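Local coordinates for protein Lysine/ornithine decarboxylase (Selenomonas ruminantium, PDB 5GJO) that decarboxylates both L-lysine and L-ornithine with pyridoxal 5'-phosphate as cofactor, yielding cadaverine and putrescine, at residues G88-K98 against N110-E121. The protein carries 2 engineered substitutions. Residues are numbered along the deposited sequence; the frame is centred on the assembly and turned at random.
Sequences GSQMIYANPVK and NVRRFTFDDPSE
The Y93 ring meets F114 at its edge, where F114 CE1 lies near the ring plane. K98 CG sits over one face of the Y93 ring, 3.3 Å from its plane and nearer the rim than the centre. The F114 ring is approached obliquely by Y93 CB, 3.8 Å from F114 CD1, and by K98 CE. I92 CD1 lies oblique to the R113 guanidinium, which pairs with D214 and makes a cation-pi interaction with W254. Y93 N donates to R113 O at 2.9 Å; the return bond from T115 N to Y93 O is weak. K98 bends at its last torsion (chi4 56°), which brings NZ 2.7 Å from T115 O, nearly in line with the C=O bond. NZ also bonds N95 O and forms a salt bridge with E121 OE2 at 2.9 Å. The same OE2 accepts K98 N on its syn side; OE1 pairs with K124. A methionine in place of K98 would probably leave T115 O and N95 O without this donor and E121 OE2 without its salt bridge. A94, just after strand 91-93, touches PLP. Parallel strands 91-93 and 113-116, joined by helix 100-109 as a beta-alpha-beta unit, close the TIM barrel between strands 69-72 and 133-137.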
loop_
_atom_site.group_PDB
_atom_site.type_symbol
_atom_site.label_atom_id
_atom_site.label_comp_id
_atom_site.label_asym_id
_atom_site.label_seq_id
_atom_site.Cartn_x
_atom_site.Cartn_y
_atom_site.Cartn_z
ATOM N N GLY A 88 8.958 -18.688 -20.957
ATOM C CA GLY A 88 7.752 -17.945 -21.401
ATOM C C GLY A 88 6.596 -18.740 -21.880
ATOM O O GLY A 88 5.412 -18.304 -21.786
ATOM N N SER A 89 6.862 -19.921 -22.417
ATOM C CA SER A 89 5.841 -20.858 -22.772
ATOM C C SER A 89 4.913 -21.316 -21.634
ATOM O O SER A 89 3.847 -21.821 -21.900
ATOM C CB SER A 89 6.460 -22.140 -23.411
ATOM O OG SER A 89 7.130 -22.899 -22.395
ATOM N N GLN A 90 5.342 -21.139 -20.382
ATOM C CA GLN A 90 4.550 -21.553 -19.210
ATOM C C GLN A 90 3.754 -20.336 -18.680
ATOM O O GLN A 90 3.101 -20.490 -17.639
ATOM C CB GLN A 90 5.432 -22.016 -18.088
ATOM C CG GLN A 90 6.312 -23.199 -18.447
ATOM C CD GLN A 90 5.559 -24.373 -18.902
ATOM O OE1 GLN A 90 4.926 -25.030 -18.109
ATOM N NE2 GLN A 90 5.537 -24.608 -20.241
ATOM N N MET A 91 3.758 -19.208 -19.371
ATOM C CA MET A 91 3.095 -18.027 -18.855
ATOM C C MET A 91 1.906 -17.584 -19.695
ATOM O O MET A 91 1.883 -17.780 -20.883
ATOM C CB MET A 91 4.077 -16.875 -18.738
ATOM C CG MET A 91 5.372 -17.185 -17.983
ATOM S SD MET A 91 6.489 -15.779 -17.977
ATOM C CE MET A 91 8.062 -16.524 -17.591
ATOM N N ILE A 92 0.919 -17.009 -19.034
ATOM C CA ILE A 92 -0.120 -16.214 -19.693
ATOM C C ILE A 92 -0.041 -14.806 -19.177
ATOM O O ILE A 92 0.005 -14.568 -17.976
ATOM C CB ILE A 92 -1.528 -16.803 -19.549
ATOM C CG1 ILE A 92 -2.505 -15.981 -20.420
ATOM C CG2 ILE A 92 -1.991 -16.924 -18.152
ATOM C CD1 ILE A 92 -3.899 -16.556 -20.506
ATOM N N TYR A 93 0.068 -13.846 -20.079
ATOM C CA TYR A 93 0.053 -12.447 -19.676
ATOM C C TYR A 93 -1.421 -12.039 -19.702
ATOM O O TYR A 93 -1.941 -11.605 -20.712
ATOM C CB TYR A 93 0.936 -11.620 -20.616
ATOM C CG TYR A 93 1.151 -10.154 -20.300
ATOM C CD1 TYR A 93 0.779 -9.600 -19.093
ATOM C CD2 TYR A 93 1.744 -9.328 -21.219
ATOM C CE1 TYR A 93 0.984 -8.265 -18.827
ATOM C CE2 TYR A 93 1.940 -7.993 -20.975
ATOM C CZ TYR A 93 1.566 -7.463 -19.772
ATOM O OH TYR A 93 1.788 -6.149 -19.547
ATOM N N ALA A 94 -2.077 -12.237 -18.566
ATOM C CA ALA A 94 -3.526 -12.051 -18.448
ATOM C C ALA A 94 -3.964 -10.708 -17.863
ATOM O O ALA A 94 -5.102 -10.595 -17.345
ATOM C CB ALA A 94 -4.098 -13.150 -17.614
ATOM N N ASN A 95 -3.136 -9.726 -17.954
ATOM C CA ASN A 95 -3.594 -8.354 -17.740
ATOM C C ASN A 95 -4.213 -7.917 -19.060
ATOM O O ASN A 95 -3.484 -7.851 -20.087
ATOM C CB ASN A 95 -2.468 -7.516 -17.371
ATOM C CG ASN A 95 -2.885 -6.159 -16.831
ATOM O OD1 ASN A 95 -3.896 -5.579 -17.263
ATOM N ND2 ASN A 95 -2.138 -5.676 -15.804
ATOM N N PRO A 96 -5.524 -7.650 -19.048
ATOM C CA PRO A 96 -6.143 -7.290 -20.324
ATOM C C PRO A 96 -5.601 -5.998 -20.916
ATOM O O PRO A 96 -5.824 -5.830 -22.119
ATOM C CB PRO A 96 -7.648 -7.131 -19.969
ATOM C CG PRO A 96 -7.807 -7.863 -18.702
ATOM C CD PRO A 96 -6.510 -7.675 -17.973
ATOM N N VAL A 97 -5.031 -5.086 -20.138
ATOM C CA VAL A 97 -4.540 -3.838 -20.637
ATOM C C VAL A 97 -3.096 -3.753 -20.356
ATOM O O VAL A 97 -2.686 -3.352 -19.291
ATOM C CB VAL A 97 -5.310 -2.620 -20.123
ATOM C CG1 VAL A 97 -4.763 -1.331 -20.794
ATOM C CG2 VAL A 97 -6.796 -2.806 -20.387
ATOM N N LYS A 98 -2.288 -4.023 -21.367
ATOM C CA LYS A 98 -0.836 -4.138 -21.158
ATOM C C LYS A 98 -0.073 -2.847 -21.335
ATOM O O LYS A 98 -0.517 -2.011 -22.104
ATOM C CB LYS A 98 -0.333 -5.205 -22.086
ATOM C CG LYS A 98 -0.978 -6.552 -21.810
ATOM C CD LYS A 98 -0.961 -7.449 -23.049
ATOM C CE LYS A 98 -2.053 -8.493 -23.030
ATOM N NZ LYS A 98 -3.403 -7.846 -22.873
ATOM N N ASN A 110 9.420 -14.785 -24.910
ATOM C CA ASN A 110 8.639 -15.708 -25.730
ATOM C C ASN A 110 7.305 -16.053 -25.010
ATOM O O ASN A 110 6.824 -17.193 -25.081
ATOM C CB ASN A 110 9.378 -16.993 -26.086
ATOM C CG ASN A 110 10.655 -16.740 -26.929
ATOM O OD1 ASN A 110 10.651 -15.906 -27.812
ATOM N ND2 ASN A 110 11.697 -17.514 -26.693
ATOM N N VAL A 111 6.743 -15.071 -24.316
ATOM C CA VAL A 111 5.421 -15.227 -23.752
ATOM C C VAL A 111 4.495 -14.904 -24.901
ATOM O O VAL A 111 4.541 -13.823 -25.434
ATOM C CB VAL A 111 5.151 -14.220 -22.636
ATOM C CG1 VAL A 111 3.704 -14.302 -22.209
ATOM C CG2 VAL A 111 6.067 -14.445 -21.450
ATOM N N ARG A 112 3.686 -15.867 -25.296
ATOM C CA ARG A 112 2.786 -15.667 -26.415
ATOM C C ARG A 112 1.349 -16.122 -26.169
ATOM O O ARG A 112 0.716 -16.663 -27.052
ATOM C CB ARG A 112 3.369 -16.269 -27.697
ATOM C CG ARG A 112 3.831 -17.710 -27.593
ATOM C CD ARG A 112 4.235 -18.263 -28.951
ATOM N NE ARG A 112 3.177 -18.068 -29.937
ATOM C CZ ARG A 112 2.077 -18.807 -30.030
ATOM N NH1 ARG A 112 1.158 -18.522 -30.948
ATOM N NH2 ARG A 112 1.876 -19.815 -29.200
ATOM N N ARG A 113 0.852 -15.911 -24.954
ATOM C CA ARG A 113 -0.553 -16.283 -24.621
ATOM C C ARG A 113 -0.987 -15.046 -23.851
ATOM O O ARG A 113 -0.312 -14.682 -22.838
ATOM C CB ARG A 113 -0.560 -17.532 -23.790
ATOM C CG ARG A 113 -1.918 -18.019 -23.425
ATOM C CD ARG A 113 -1.762 -19.313 -22.667
ATOM N NE ARG A 113 -2.996 -19.973 -22.371
ATOM C CZ ARG A 113 -3.509 -21.018 -23.036
ATOM N NH1 ARG A 113 -2.919 -21.501 -24.110
ATOM N NH2 ARG A 113 -4.640 -21.572 -22.636
ATOM N N PHE A 114 -2.033 -14.398 -24.335
ATOM C CA PHE A 114 -2.500 -13.111 -23.849
ATOM C C PHE A 114 -4.004 -13.190 -23.644
ATOM O O PHE A 114 -4.649 -13.956 -24.290
ATOM C CB PHE A 114 -2.280 -12.020 -24.904
ATOM C CG PHE A 114 -0.842 -11.684 -25.203
ATOM C CD1 PHE A 114 0.142 -11.860 -24.283
ATOM C CD2 PHE A 114 -0.509 -11.129 -26.421
ATOM C CE1 PHE A 114 1.440 -11.536 -24.560
ATOM C CE2 PHE A 114 0.782 -10.795 -26.710
ATOM C CZ PHE A 114 1.763 -11.007 -25.771
ATOM N N THR A 115 -4.518 -12.384 -22.733
ATOM C CA THR A 115 -5.973 -12.020 -22.708
ATOM C C THR A 115 -6.188 -10.618 -23.137
ATOM O O THR A 115 -5.315 -9.801 -23.086
ATOM C CB THR A 115 -6.672 -12.316 -21.331
ATOM O OG1 THR A 115 -6.211 -11.366 -20.401
ATOM C CG2 THR A 115 -6.297 -13.696 -20.829
ATOM N N PHE A 116 -7.407 -10.348 -23.586
ATOM C CA PHE A 116 -7.837 -9.004 -23.899
ATOM C C PHE A 116 -9.358 -8.855 -23.811
ATOM O O PHE A 116 -10.074 -9.811 -23.870
ATOM C CB PHE A 116 -7.321 -8.562 -25.267
ATOM C CG PHE A 116 -8.041 -9.181 -26.421
ATOM C CD1 PHE A 116 -8.041 -10.541 -26.606
ATOM C CD2 PHE A 116 -8.704 -8.390 -27.340
ATOM C CE1 PHE A 116 -8.691 -11.102 -27.685
ATOM C CE2 PHE A 116 -9.363 -8.943 -28.402
ATOM C CZ PHE A 116 -9.362 -10.295 -28.574
ATOM N N ASP A 117 -9.808 -7.628 -23.621
ATOM C CA ASP A 117 -11.230 -7.345 -23.550
ATOM C C ASP A 117 -11.663 -6.099 -24.315
ATOM O O ASP A 117 -12.753 -5.637 -24.130
ATOM C CB ASP A 117 -11.717 -7.289 -22.095
ATOM C CG ASP A 117 -11.084 -6.164 -21.296
ATOM O OD1 ASP A 117 -10.563 -5.223 -21.882
ATOM O OD2 ASP A 117 -11.129 -6.232 -20.066
ATOM N N ASP A 118 -10.785 -5.547 -25.134
ATOM C CA ASP A 118 -11.099 -4.297 -25.832
ATOM C C ASP A 118 -10.506 -4.225 -27.234
ATOM O O ASP A 118 -9.439 -4.745 -27.459
ATOM C CB ASP A 118 -10.598 -3.110 -25.029
ATOM C CG ASP A 118 -11.267 -1.825 -25.427
ATOM O OD1 ASP A 118 -12.327 -1.529 -24.853
ATOM O OD2 ASP A 118 -10.746 -1.135 -26.310
ATOM N N PRO A 119 -11.159 -3.530 -28.160
ATOM C CA PRO A 119 -10.487 -3.438 -29.483
ATOM C C PRO A 119 -9.209 -2.643 -29.454
ATOM O O PRO A 119 -8.306 -2.915 -30.246
ATOM C CB PRO A 119 -11.566 -2.778 -30.363
ATOM C CG PRO A 119 -12.630 -2.289 -29.482
ATOM C CD PRO A 119 -12.546 -2.983 -28.152
ATOM N N SER A 120 -9.049 -1.721 -28.490
ATOM C CA SER A 120 -7.842 -0.931 -28.407
ATOM C C SER A 120 -6.571 -1.720 -28.020
ATOM O O SER A 120 -5.475 -1.240 -28.123
ATOM C CB SER A 120 -8.059 0.227 -27.484
ATOM O OG SER A 120 -8.083 -0.096 -26.078
ATOM N N GLU A 121 -6.761 -2.942 -27.539
ATOM C CA GLU A 121 -5.661 -3.831 -27.151
ATOM C C GLU A 121 -5.035 -4.610 -28.310
ATOM O O GLU A 121 -3.930 -5.093 -28.225
ATOM C CB GLU A 121 -6.148 -4.822 -26.105
ATOM C CG GLU A 121 -5.035 -5.533 -25.334
ATOM C CD GLU A 121 -4.269 -4.637 -24.378
ATOM O OE1 GLU A 121 -4.630 -3.462 -24.256
ATOM O OE2 GLU A 121 -3.312 -5.117 -23.760
HETATM O O HOH W 1 3.237 -18.075 -23.398
HETATM O O HOH W 2 -7.637 -11.519 -17.857
HETATM O O HOH W 3 -8.203 -5.261 -23.429
#